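Local coordinates for autophagy-related protein 9 (Schizosaccharomyces pombe, PDB 7D0I) that scrambles phospholipids between the two leaflets of autophagic membranes through a homotrimer with a central pore, supplying membrane for the growing autophagosome, at residues L371-E376 with L608-G613; P427-Y432 with L612-T617. The protein carries 1 engineered substitution. All blocks are in the same frame, centred on the assembly; numbering follows the deposited sequence.

Interaction 1. Residues L371-E376 with L608-G613. With LMN (Lauryl Maltose Neopentyl Glycol), chain H.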
loop_
_atom_site.group_PDB
_atom_site.type_symbol
_atom_site.label_atom_id
_atom_site.label_comp_id
_atom_site.label_asym_id
_atom_site.label_seq_id
_atom_site.Cartn_x
_atom_site.Cartn_y
_atom_site.Cartn_z
ATOM N N LEU A 371 10.942 -8.984 -43.325
ATOM C CA LEU A 371 10.166 -7.760 -43.465
ATOM C C LEU A 371 11.169 -6.621 -43.607
ATOM O O LEU A 371 11.538 -5.984 -42.623
ATOM C CB LEU A 371 9.244 -7.563 -42.280
ATOM C CG LEU A 371 8.193 -6.465 -42.343
ATOM C CD1 LEU A 371 7.342 -6.605 -43.576
ATOM C CD2 LEU A 371 7.339 -6.565 -41.125
ATOM N N THR A 372 11.609 -6.373 -44.834
ATOM C CA THR A 372 12.512 -5.273 -45.115
ATOM C C THR A 372 11.743 -3.959 -45.069
ATOM O O THR A 372 10.559 -3.916 -44.740
ATOM C CB THR A 372 13.168 -5.480 -46.475
ATOM O OG1 THR A 372 13.301 -6.883 -46.720
ATOM C CG2 THR A 372 14.537 -4.858 -46.507
ATOM N N HIS A 373 12.419 -2.860 -45.391
ATOM C CA HIS A 373 11.698 -1.607 -45.548
ATOM C C HIS A 373 11.031 -1.523 -46.909
ATOM O O HIS A 373 9.961 -0.919 -47.032
ATOM C CB HIS A 373 12.630 -0.414 -45.320
ATOM C CG HIS A 373 13.880 -0.446 -46.142
ATOM N ND1 HIS A 373 15.064 -0.975 -45.675
ATOM C CD2 HIS A 373 14.126 -0.032 -47.406
ATOM C CE1 HIS A 373 15.989 -0.875 -46.614
ATOM N NE2 HIS A 373 15.445 -0.304 -47.674
ATOM N N THR A 374 11.617 -2.143 -47.929
ATOM C CA THR A 374 10.951 -2.189 -49.225
ATOM C C THR A 374 9.732 -3.094 -49.192
ATOM O O THR A 374 8.756 -2.834 -49.901
ATOM C CB THR A 374 11.908 -2.659 -50.309
ATOM O OG1 THR A 374 12.355 -3.982 -49.999
ATOM C CG2 THR A 374 13.093 -1.733 -50.397
ATOM N N THR A 375 9.762 -4.154 -48.385
ATOM C CA THR A 375 8.580 -4.996 -48.239
ATOM C C THR A 375 7.407 -4.186 -47.720
ATOM O O THR A 375 6.295 -4.274 -48.247
ATOM C CB THR A 375 8.864 -6.162 -47.297
ATOM O OG1 THR A 375 10.201 -6.628 -47.494
ATOM C CG2 THR A 375 7.908 -7.292 -47.570
ATOM N N GLU A 376 7.636 -3.373 -46.694
ATOM C CA GLU A 376 6.525 -2.619 -46.135
ATOM C C GLU A 376 6.160 -1.423 -46.999
ATOM O O GLU A 376 4.994 -1.020 -47.012
ATOM C CB GLU A 376 6.837 -2.200 -44.702
ATOM C CG GLU A 376 7.723 -1.007 -44.562
ATOM C CD GLU A 376 8.177 -0.806 -43.136
ATOM O OE1 GLU A 376 8.378 -1.812 -42.428
ATOM O OE2 GLU A 376 8.337 0.359 -42.722
ATOM N N LEU A 608 23.011 -7.508 -43.932
ATOM C CA LEU A 608 22.984 -8.515 -44.987
ATOM C C LEU A 608 21.555 -8.865 -45.372
ATOM O O LEU A 608 21.240 -9.014 -46.557
ATOM C CB LEU A 608 23.736 -9.769 -44.549
ATOM C CG LEU A 608 25.240 -9.622 -44.333
ATOM C CD1 LEU A 608 25.837 -10.947 -43.911
ATOM C CD2 LEU A 608 25.905 -9.107 -45.592
ATOM N N TRP A 609 20.667 -8.979 -44.387
ATOM C CA TRP A 609 19.291 -9.328 -44.703
ATOM C C TRP A 609 18.498 -8.155 -45.258
ATOM O O TRP A 609 17.622 -8.359 -46.093
ATOM C CB TRP A 609 18.596 -9.899 -43.476
ATOM C CG TRP A 609 18.923 -11.324 -43.264
ATOM C CD1 TRP A 609 19.670 -11.851 -42.259
ATOM C CD2 TRP A 609 18.531 -12.419 -44.091
ATOM N NE1 TRP A 609 19.756 -13.212 -42.401
ATOM C CE2 TRP A 609 19.064 -13.583 -43.519
ATOM C CE3 TRP A 609 17.771 -12.525 -45.257
ATOM C CZ2 TRP A 609 18.865 -14.838 -44.075
ATOM C CZ3 TRP A 609 17.578 -13.769 -45.805
ATOM C CH2 TRP A 609 18.122 -14.910 -45.216
ATOM N N GLU A 610 18.783 -6.927 -44.829
ATOM C CA GLU A 610 18.131 -5.768 -45.419
ATOM C C GLU A 610 18.584 -5.537 -46.848
ATOM O O GLU A 610 17.927 -4.795 -47.580
ATOM C CB GLU A 610 18.410 -4.517 -44.589
ATOM C CG GLU A 610 17.353 -3.433 -44.694
ATOM C CD GLU A 610 16.207 -3.632 -43.712
ATOM O OE1 GLU A 610 15.448 -2.672 -43.471
ATOM O OE2 GLU A 610 16.069 -4.750 -43.175
ATOM N N ILE A 611 19.707 -6.127 -47.245
ATOM C CA ILE A 611 20.126 -6.075 -48.643
ATOM C C ILE A 611 19.572 -7.249 -49.435
ATOM O O ILE A 611 19.168 -7.091 -50.588
ATOM C CB ILE A 611 21.662 -6.011 -48.730
ATOM C CG1 ILE A 611 22.166 -4.707 -48.125
ATOM C CG2 ILE A 611 22.116 -6.128 -50.162
ATOM C CD1 ILE A 611 23.665 -4.626 -48.043
ATOM N N LEU A 612 19.532 -8.442 -48.843
ATOM C CA LEU A 612 18.997 -9.593 -49.558
ATOM C C LEU A 612 17.480 -9.525 -49.687
ATOM O O LEU A 612 16.911 -10.070 -50.641
ATOM C CB LEU A 612 19.418 -10.882 -48.858
ATOM C CG LEU A 612 19.157 -12.179 -49.617
ATOM C CD1 LEU A 612 19.906 -12.171 -50.928
ATOM C CD2 LEU A 612 19.568 -13.372 -48.780
ATOM N N GLY A 613 16.805 -8.849 -48.757
ATOM C CA GLY A 613 15.364 -8.736 -48.844
ATOM C C GLY A 613 14.914 -7.796 -49.937
ATOM O O GLY A 613 13.872 -8.016 -50.553
HETATM C C1 LMN H . 14.350 4.530 -45.648
HETATM O O1 LMN H . 13.885 5.700 -46.007
HETATM C C2 LMN H . 14.718 4.530 -44.145
HETATM O O2 LMN H . 13.506 4.566 -43.393
HETATM C C3 LMN H . 15.513 3.337 -43.697
HETATM O O3 LMN H . 16.100 3.695 -42.397
HETATM C C4 LMN H . 16.598 2.912 -44.600
HETATM O O4 LMN H . 17.004 1.511 -44.257
HETATM C C5 LMN H . 16.193 2.917 -46.030
HETATM O O5 LMN H . 15.645 4.225 -46.431
HETATM C C6 LMN H . 17.391 2.608 -46.927
HETATM O O6 LMN H . 16.996 2.737 -48.276
HETATM C CAA LMN H . 19.869 6.590 -56.238
HETATM C CAB LMN H . 8.165 11.371 -56.418
HETATM O OAI LMN H . 22.044 2.452 -42.403
HETATM O OAJ LMN H . 10.273 11.826 -38.958
HETATM O OAL LMN H . 16.600 7.393 -43.439
HETATM O OAN LMN H . 11.749 10.560 -41.662
HETATM O OAP LMN H . 12.771 10.859 -44.167
HETATM O OAQ LMN H . 21.085 0.206 -40.850
HETATM O OAR LMN H . 13.639 12.504 -36.633
HETATM O OAS LMN H . 18.484 0.462 -39.856
HETATM O OAT LMN H . 15.848 10.803 -36.792
HETATM O OAU LMN H . 16.619 -0.079 -42.268
HETATM O OAV LMN H . 16.043 9.916 -39.757
HETATM C CAW LMN H . 19.712 6.422 -54.711
HETATM C CAX LMN H . 8.609 10.684 -55.109
HETATM C CAY LMN H . 18.970 5.091 -54.419
HETATM C CAZ LMN H . 10.081 11.063 -54.809
HETATM C CBA LMN H . 18.424 5.065 -52.964
HETATM C CBB LMN H . 10.542 10.356 -53.504
HETATM C CBC LMN H . 18.426 6.494 -52.339
HETATM C CBD LMN H . 9.741 10.922 -52.296
HETATM C CBE LMN H . 18.525 6.381 -50.789
HETATM C CBF LMN H . 10.662 10.927 -51.039
HETATM C CBG LMN H . 17.509 5.315 -50.281
HETATM C CBH LMN H . 10.357 9.684 -50.149
HETATM C CBI LMN H . 16.109 5.994 -50.122
HETATM C CBJ LMN H . 11.634 8.785 -50.090
HETATM C CBK LMN H . 16.195 7.103 -49.016
HETATM C CBL LMN H . 11.656 8.006 -48.726
HETATM C CBM LMN H . 21.173 2.106 -43.453
HETATM C CBN LMN H . 11.244 11.124 -38.213
HETATM C CBP LMN H . 15.933 8.244 -42.534
HETATM C CBQ LMN H . 14.841 7.898 -48.973
HETATM C CBR LMN H . 12.619 6.915 -48.116
HETATM C CBS LMN H . 14.805 6.469 -46.799
HETATM C CBT LMN H . 13.784 8.846 -46.785
HETATM O OBV LMN H . 12.617 8.712 -45.956
HETATM O OBX LMN H . 14.275 8.509 -44.279
HETATM O OBY LMN H . 19.212 0.770 -43.954
HETATM O OBZ LMN H . 13.019 10.828 -39.841
HETATM O OCB LMN H . 13.777 8.649 -40.567
HETATM C CCC LMN H . 20.413 0.860 -43.090
HETATM C CCD LMN H . 12.620 11.569 -38.623
HETATM C CCF LMN H . 14.466 8.229 -42.835
HETATM C CCH LMN H . 12.327 9.391 -42.346
HETATM C CCJ LMN H . 12.848 8.507 -44.592
HETATM C CCL LMN H . 12.162 9.610 -43.810
HETATM C CCM LMN H . 14.007 7.536 -47.676
HETATM C CCN LMN H . 20.069 0.908 -41.593
HETATM C CCO LMN H . 13.589 11.328 -37.461
HETATM C CCQ LMN H . 13.728 9.222 -41.924
HETATM C CCR LMN H . 18.072 1.516 -43.378
HETATM C CCS LMN H . 13.653 9.534 -39.491
HETATM C CCT LMN H . 18.751 0.297 -41.286
HETATM C CCU LMN H . 14.960 10.996 -37.941
HETATM C CCV LMN H . 17.629 0.918 -42.035
HETATM C CCW LMN H . 14.994 9.770 -38.782
#

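Interaction 2. Residues P427-Y432 with L612-T617. With LMN (Lauryl Maltose Neopentyl Glycol), chain H.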
loop_
_atom_site.group_PDB
_atom_site.type_symbol
_atom_site.label_atom_id
_atom_site.label_comp_id
_atom_site.label_asym_id
_atom_site.label_seq_id
_atom_site.Cartn_x
_atom_site.Cartn_y
_atom_site.Cartn_z
ATOM N N PRO A 427 17.553 -4.186 -58.079
ATOM C CA PRO A 427 19.014 -4.229 -58.247
ATOM C C PRO A 427 19.682 -2.897 -57.959
ATOM O O PRO A 427 20.658 -2.845 -57.201
ATOM C CB PRO A 427 19.175 -4.653 -59.710
ATOM C CG PRO A 427 17.976 -5.450 -59.987
ATOM C CD PRO A 427 16.869 -4.771 -59.247
ATOM N N ILE A 428 19.174 -1.807 -58.542
ATOM C CA ILE A 428 19.810 -0.502 -58.387
ATOM C C ILE A 428 19.499 0.152 -57.056
ATOM O O ILE A 428 19.914 1.294 -56.827
ATOM C CB ILE A 428 19.405 0.441 -59.536
ATOM C CG1 ILE A 428 17.932 0.818 -59.416
ATOM C CG2 ILE A 428 19.676 -0.221 -60.872
ATOM C CD1 ILE A 428 17.404 1.536 -60.623
ATOM N N VAL A 429 18.765 -0.520 -56.177
ATOM C CA VAL A 429 18.625 -0.085 -54.797
ATOM C C VAL A 429 19.488 -0.924 -53.867
ATOM O O VAL A 429 20.122 -0.389 -52.959
ATOM C CB VAL A 429 17.145 -0.110 -54.363
ATOM C CG1 VAL A 429 17.033 -0.178 -52.857
ATOM C CG2 VAL A 429 16.442 1.127 -54.869
ATOM N N ALA A 430 19.551 -2.233 -54.098
ATOM C CA ALA A 430 20.446 -3.074 -53.316
ATOM C C ALA A 430 21.900 -2.701 -53.565
ATOM O O ALA A 430 22.725 -2.745 -52.646
ATOM C CB ALA A 430 20.205 -4.547 -53.638
ATOM N N ILE A 431 22.231 -2.314 -54.798
ATOM C CA ILE A 431 23.593 -1.885 -55.100
ATOM C C ILE A 431 23.942 -0.631 -54.311
ATOM O O ILE A 431 24.979 -0.563 -53.639
ATOM C CB ILE A 431 23.764 -1.670 -56.613
ATOM C CG1 ILE A 431 23.864 -3.016 -57.330
ATOM C CG2 ILE A 431 24.982 -0.818 -56.896
ATOM C CD1 ILE A 431 23.946 -2.900 -58.830
ATOM N N TYR A 432 23.083 0.387 -54.388
ATOM C CA TYR A 432 23.333 1.597 -53.619
ATOM C C TYR A 432 23.412 1.295 -52.134
ATOM O O TYR A 432 24.219 1.887 -51.416
ATOM C CB TYR A 432 22.253 2.643 -53.868
ATOM C CG TYR A 432 22.285 3.731 -52.824
ATOM C CD1 TYR A 432 23.204 4.759 -52.903
ATOM C CD2 TYR A 432 21.415 3.711 -51.744
ATOM C CE1 TYR A 432 23.248 5.744 -51.947
ATOM C CE2 TYR A 432 21.458 4.691 -50.784
ATOM C CZ TYR A 432 22.373 5.706 -50.891
ATOM O OH TYR A 432 22.412 6.689 -49.933
ATOM N N LEU A 612 19.532 -8.442 -48.843
ATOM C CA LEU A 612 18.997 -9.593 -49.558
ATOM C C LEU A 612 17.480 -9.525 -49.687
ATOM O O LEU A 612 16.911 -10.070 -50.641
ATOM C CB LEU A 612 19.418 -10.882 -48.858
ATOM C CG LEU A 612 19.157 -12.179 -49.617
ATOM C CD1 LEU A 612 19.906 -12.171 -50.928
ATOM C CD2 LEU A 612 19.568 -13.372 -48.780
ATOM N N GLY A 613 16.805 -8.849 -48.757
ATOM C CA GLY A 613 15.364 -8.736 -48.844
ATOM C C GLY A 613 14.914 -7.796 -49.937
ATOM O O GLY A 613 13.872 -8.016 -50.553
ATOM N N ILE A 614 15.682 -6.741 -50.197
ATOM C CA ILE A 614 15.355 -5.877 -51.322
ATOM C C ILE A 614 15.393 -6.666 -52.620
ATOM O O ILE A 614 14.662 -6.362 -53.565
ATOM C CB ILE A 614 16.306 -4.670 -51.352
ATOM C CG1 ILE A 614 16.148 -3.862 -50.070
ATOM C CG2 ILE A 614 16.026 -3.794 -52.549
ATOM C CD1 ILE A 614 16.970 -2.618 -50.047
ATOM N N LEU A 615 16.219 -7.709 -52.676
ATOM C CA LEU A 615 16.256 -8.560 -53.856
ATOM C C LEU A 615 15.123 -9.573 -53.853
ATOM O O LEU A 615 14.539 -9.856 -54.902
ATOM C CB LEU A 615 17.600 -9.279 -53.942
ATOM C CG LEU A 615 18.830 -8.399 -54.135
ATOM C CD1 LEU A 615 20.079 -9.250 -54.157
ATOM C CD2 LEU A 615 18.702 -7.602 -55.414
ATOM N N LEU A 616 14.799 -10.131 -52.694
ATOM C CA LEU A 616 13.826 -11.211 -52.629
ATOM C C LEU A 616 12.385 -10.743 -52.460
ATOM O O LEU A 616 11.487 -11.586 -52.403
ATOM C CB LEU A 616 14.186 -12.171 -51.496
ATOM C CG LEU A 616 15.460 -12.967 -51.752
ATOM C CD1 LEU A 616 15.673 -13.998 -50.671
ATOM C CD2 LEU A 616 15.392 -13.625 -53.116
ATOM N N THR A 617 12.132 -9.440 -52.371
ATOM C CA THR A 617 10.744 -9.001 -52.253
ATOM C C THR A 617 9.926 -9.232 -53.519
ATOM O O THR A 617 8.719 -9.480 -53.408
ATOM C CB THR A 617 10.650 -7.528 -51.861
ATOM O OG1 THR A 617 11.624 -6.761 -52.576
ATOM C CG2 THR A 617 10.874 -7.369 -50.386
HETATM C C1 LMN H . 14.350 4.530 -45.648
HETATM O O1 LMN H . 13.885 5.700 -46.007
HETATM C C2 LMN H . 14.718 4.530 -44.145
HETATM O O2 LMN H . 13.506 4.566 -43.393
HETATM C C3 LMN H . 15.513 3.337 -43.697
HETATM O O3 LMN H . 16.100 3.695 -42.397
HETATM C C4 LMN H . 16.598 2.912 -44.600
HETATM O O4 LMN H . 17.004 1.511 -44.257
HETATM C C5 LMN H . 16.193 2.917 -46.030
HETATM O O5 LMN H . 15.645 4.225 -46.431
HETATM C C6 LMN H . 17.391 2.608 -46.927
HETATM O O6 LMN H . 16.996 2.737 -48.276
HETATM C CAA LMN H . 19.869 6.590 -56.238
HETATM C CAB LMN H . 8.165 11.371 -56.418
HETATM O OAI LMN H . 22.044 2.452 -42.403
HETATM O OAJ LMN H . 10.273 11.826 -38.958
HETATM O OAL LMN H . 16.600 7.393 -43.439
HETATM O OAN LMN H . 11.749 10.560 -41.662
HETATM O OAP LMN H . 12.771 10.859 -44.167
HETATM O OAQ LMN H . 21.085 0.206 -40.850
HETATM O OAR LMN H . 13.639 12.504 -36.633
HETATM O OAS LMN H . 18.484 0.462 -39.856
HETATM O OAT LMN H . 15.848 10.803 -36.792
HETATM O OAU LMN H . 16.619 -0.079 -42.268
HETATM O OAV LMN H . 16.043 9.916 -39.757
HETATM C CAW LMN H . 19.712 6.422 -54.711
HETATM C CAX LMN H . 8.609 10.684 -55.109
HETATM C CAY LMN H . 18.970 5.091 -54.419
HETATM C CAZ LMN H . 10.081 11.063 -54.809
HETATM C CBA LMN H . 18.424 5.065 -52.964
HETATM C CBB LMN H . 10.542 10.356 -53.504
HETATM C CBC LMN H . 18.426 6.494 -52.339
HETATM C CBD LMN H . 9.741 10.922 -52.296
HETATM C CBE LMN H . 18.525 6.381 -50.789
HETATM C CBF LMN H . 10.662 10.927 -51.039
HETATM C CBG LMN H . 17.509 5.315 -50.281
HETATM C CBH LMN H . 10.357 9.684 -50.149
HETATM C CBI LMN H . 16.109 5.994 -50.122
HETATM C CBJ LMN H . 11.634 8.785 -50.090
HETATM C CBK LMN H . 16.195 7.103 -49.016
HETATM C CBL LMN H . 11.656 8.006 -48.726
HETATM C CBM LMN H . 21.173 2.106 -43.453
HETATM C CBN LMN H . 11.244 11.124 -38.213
HETATM C CBP LMN H . 15.933 8.244 -42.534
HETATM C CBQ LMN H . 14.841 7.898 -48.973
HETATM C CBR LMN H . 12.619 6.915 -48.116
HETATM C CBS LMN H . 14.805 6.469 -46.799
HETATM C CBT LMN H . 13.784 8.846 -46.785
HETATM O OBV LMN H . 12.617 8.712 -45.956
HETATM O OBX LMN H . 14.275 8.509 -44.279
HETATM O OBY LMN H . 19.212 0.770 -43.954
HETATM O OBZ LMN H . 13.019 10.828 -39.841
HETATM O OCB LMN H . 13.777 8.649 -40.567
HETATM C CCC LMN H . 20.413 0.860 -43.090
HETATM C CCD LMN H . 12.620 11.569 -38.623
HETATM C CCF LMN H . 14.466 8.229 -42.835
HETATM C CCH LMN H . 12.327 9.391 -42.346
HETATM C CCJ LMN H . 12.848 8.507 -44.592
HETATM C CCL LMN H . 12.162 9.610 -43.810
HETATM C CCM LMN H . 14.007 7.536 -47.676
HETATM C CCN LMN H . 20.069 0.908 -41.593
HETATM C CCO LMN H . 13.589 11.328 -37.461
HETATM C CCQ LMN H . 13.728 9.222 -41.924
HETATM C CCR LMN H . 18.072 1.516 -43.378
HETATM C CCS LMN H . 13.653 9.534 -39.491
HETATM C CCT LMN H . 18.751 0.297 -41.286
HETATM C CCU LMN H . 14.960 10.996 -37.941
HETATM C CCV LMN H . 17.629 0.918 -42.035
HETATM C CCW LMN H . 14.994 9.770 -38.782
#

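Interaction 1. Residues L371-E376 with L608-G613
His373 and Glu610 meet at the edge of the imidazole: ND1 of His373 donates to OE1 of Glu610 over 2.8 Å, with an N-H...O angle of 159°. This His-carboxylate hydrogen bond joins the start of helix 373-382 to helix 603-624. The acceptor lies in the ring plane, but ND1 reaches the carboxylate on the anti side of OE1 and out of its plane; the ring and carboxylate planes are 48° apart. Glu610 has CG anti to its backbone N and then bends at chi2 (86°), which folds the carboxylate back from its helix toward the histidine. The bend also lays the carboxylate beside Thr372, whose CG2 sits 3.5 Å from CD of Glu610, the two side chains running alongside one another but pointing opposite ways. On its other branch, Thr372 OG1 rests 3.5 Å from CA of Gly613, where a glycine permits the close approach. Lauryl maltose neopentyl glycol, the detergent whose pocket includes both His373 and Glu610, borders the pair: its sugar carbon C5 stands 3.7 Å above the centre of the His373 ring, and its OAU lies 3.1 Å from Glu610 OE1. Trp377 also meets the His373 ring. With ND1 committed as donor to a buried carboxylate, the proton on that nitrogen is probably stabilised, and the glutamate would favour a positively charged imidazole beneath the sugar.

Interaction 2. Residues P427-Y432 with L612-T617
Val429 lays its CG1 methyl against both arms of Ile614, 3.7 Å from CD1 at the end of the long one and 3.8 Å from the CG2 methyl, the valine set roughly perpendicular to the isoleucine. This is antiparallel helix packing between helix 427-447, an intramembrane segment, and helix 603-624, which probably is one too: the axes of the two short segments approach to 8.9 Å, and their N-to-C directions differ by 175°. The contact is wholly apolar. A small residue, Ala430, allows the backbones to draw together, its CA being the nearest to that of Ile614. The first torsion of Ile614 (chi1 -61°) sends CG2 over toward Ala430 N, while CD1 extends to the valine. One residue on, Leu615 brings its CD2 to within 3.8 Å of Ala430 CB, and the same methyl borders Pro427 at the surface end of the interface. Ile614 therefore takes the buried side of the seam and Leu615 the surface side.

Tyr432 is turned to the detergent instead of to helix 603-624. A chi1 of 165° swings its ring away from its own backbone N and turns one face to an alkyl chain of lauryl maltose neopentyl glycol, whose CAW stands 4.1 Å above the ring centre, while helices 198-223 and 253-289 pack round the same side chain through Val213, Val216 and Phe261. With an alanine in its place, the alkyl chain would probably lose the aromatic face it lies on and be freer to shift. A second detergent molecule touches Val429. Nearer its headgroup, the alkyl chain at Tyr432 passes the rim of the ring, with detergent CBE 3.4 Å from Tyr432 CE2.

From the N terminus, the chain passes 371-376, then 427-432, and only much later enters helix 603-624, where both contacts close. Interaction 1 spans 231 intervening residues and interaction 2 spans 179; the second loop opens inside the first and closes four residues beyond it, so the two cross, and their segments on helix 603-624 share Leu612 and Gly613. Helix 603-624 thus ties helix 373-382 to its earlier turns and helix 427-447 to its next ones. The contact centres are 8 Å apart and join directly: Thr374 CG2 packs 3.7 Å from Ile614 CG1. One detergent molecule spans both, its sugar at interaction 1 and its alkyl tail at interaction 2.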